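PDB 4X00: putative hydrolase from Burkholderia cenocepacia, which probably hydrolyses ester bonds, perhaps of aryl esters, as a member of the alpha/beta hydrolase fold. Local coordinates for residues Leu273-Phe276 and Val277-Ala280. Numbering follows the deposited sequence.
With EDO (1,2-ethanediol), chain J.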
loop_
_atom_site.group_PDB
_atom_site.type_symbol
_atom_site.label_atom_id
_atom_site.label_comp_id
_atom_site.label_asym_id
_atom_site.label_seq_id
_atom_site.Cartn_x
_atom_site.Cartn_y
_atom_site.Cartn_z
ATOM N N LEU A 273 6.636 5.332 -12.318
ATOM C CA LEU A 273 5.352 5.860 -11.857
ATOM C C LEU A 273 4.913 7.022 -12.727
ATOM O O LEU A 273 3.761 7.057 -13.210
ATOM C CB LEU A 273 5.449 6.286 -10.389
ATOM C CG LEU A 273 4.189 6.978 -9.857
ATOM C CD1 LEU A 273 2.931 6.064 -10.000
ATOM C CD2 LEU A 273 4.391 7.386 -8.395
ATOM N N SER A 274 5.818 7.964 -12.988
ATOM C CA SER A 274 5.411 9.113 -13.803
ATOM C C SER A 274 5.024 8.660 -15.217
ATOM O O SER A 274 4.021 9.125 -15.766
ATOM C CB SER A 274 6.528 10.164 -13.848
ATOM O OG SER A 274 6.107 11.292 -14.604
ATOM N N ASP A 275 5.790 7.716 -15.771
ATOM C CA ASP A 275 5.474 7.196 -17.099
ATOM C C ASP A 275 4.110 6.510 -17.105
ATOM O O ASP A 275 3.347 6.669 -18.045
ATOM C CB ASP A 275 6.559 6.221 -17.575
ATOM C CG ASP A 275 7.868 6.918 -17.894
ATOM O OD1 ASP A 275 7.891 8.168 -17.911
ATOM O OD2 ASP A 275 8.865 6.213 -18.137
ATOM N N PHE A 276 3.791 5.754 -16.052
ATOM C CA PHE A 276 2.521 5.078 -15.986
ATOM C C PHE A 276 1.371 6.098 -15.929
ATOM O O PHE A 276 0.349 5.965 -16.642
ATOM C CB PHE A 276 2.461 4.174 -14.754
ATOM C CG PHE A 276 1.110 3.546 -14.555
ATOM C CD1 PHE A 276 0.767 2.410 -15.274
ATOM C CD2 PHE A 276 0.158 4.098 -13.701
ATOM C CE1 PHE A 276 -0.475 1.807 -15.157
ATOM C CE2 PHE A 276 -1.111 3.496 -13.552
ATOM C CZ PHE A 276 -1.422 2.348 -14.277
ATOM N N VAL A 277 1.526 7.130 -15.101
ATOM C CA VAL A 277 0.474 8.119 -14.975
ATOM C C VAL A 277 0.270 8.839 -16.299
ATOM O O VAL A 277 -0.862 9.009 -16.751
ATOM C CB VAL A 277 0.784 9.135 -13.827
ATOM C CG1 VAL A 277 -0.247 10.263 -13.820
ATOM C CG2 VAL A 277 0.842 8.388 -12.466
ATOM N N ARG A 278 1.359 9.244 -16.940
ATOM C CA ARG A 278 1.268 9.902 -18.252
ATOM C C ARG A 278 0.522 9.041 -19.266
ATOM O O ARG A 278 -0.312 9.534 -20.038
ATOM C CB ARG A 278 2.668 10.226 -18.753
ATOM C CG ARG A 278 3.293 11.374 -17.955
ATOM C CD ARG A 278 4.766 11.444 -18.153
ATOM N NE ARG A 278 5.281 12.741 -17.751
ATOM C CZ ARG A 278 6.513 13.165 -18.015
ATOM N NH1 ARG A 278 7.356 12.385 -18.682
ATOM N NH2 ARG A 278 6.884 14.373 -17.631
ATOM N N MET A 279 0.845 7.758 -19.289
ATOM C CA MET A 279 0.186 6.823 -20.192
ATOM C C MET A 279 -1.315 6.693 -19.851
ATOM O O MET A 279 -2.188 6.735 -20.738
ATOM C CB MET A 279 0.902 5.468 -20.120
ATOM C CG MET A 279 0.267 4.346 -20.917
ATOM S SD MET A 279 -1.118 3.505 -20.088
ATOM C CE MET A 279 -0.301 2.902 -18.608
ATOM N N ALA A 280 -1.624 6.558 -18.568
ATOM C CA ALA A 280 -3.002 6.309 -18.158
ATOM C C ALA A 280 -3.885 7.496 -18.495
ATOM O O ALA A 280 -5.064 7.339 -18.817
ATOM C CB ALA A 280 -3.047 6.016 -16.677
HETATM C C1 EDO J . 6.587 9.225 -21.065
HETATM O O1 EDO J . 7.289 9.763 -19.941
HETATM C C2 EDO J . 7.286 7.975 -21.595
HETATM O O2 EDO J . 8.498 8.325 -22.282
#
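O1 of the bound 1,2-ethanediol is gripped by two groups, the D275 carboxylate and the R278 guanidinium. It donates a hydrogen bond to D275 OD1 at 2.7 Å and accepts one from R278 NH1 at 2.9 Å. The glycol, probably from the crystallisation liquor, bridges two opposite charges: D275 OD1 and R278 NH1 are 4.3 Å apart, beyond a salt bridge. O1 lies in the guanidinium plane, at its edge. R278 reaches it with an extended chain from CG to NE, running back along S274. S274 OG sits over one face of the guanidinium, offset toward its rim. S274 OG is hydrogen-bonded with Y62 OH.

Four i to i+4 backbone bonds of an alpha helix join the two segments. The one from R278 N to S274 O is nearly straight, at 171°.

The other flank is apolar. M279 bends at chi2 (-82°) and chi3 (-59°), which brings its CE to 3.5 Å from F276 CD1, oblique to the ring. L273 and V277 lie side by side, with CD1 of L273 4.0 Å from CG2 of V277.

These residues form the last two turns of helix 266-280, the C-terminal helix of the alpha/beta hydrolase fold. From its buried side L273, F276 and V277 pack on the central sheet: L273 and F276 touch V134 of strand 132-136, F276 and V277 meet V107 of strand 107-111, and V277 also reaches I37 of strand 36-40.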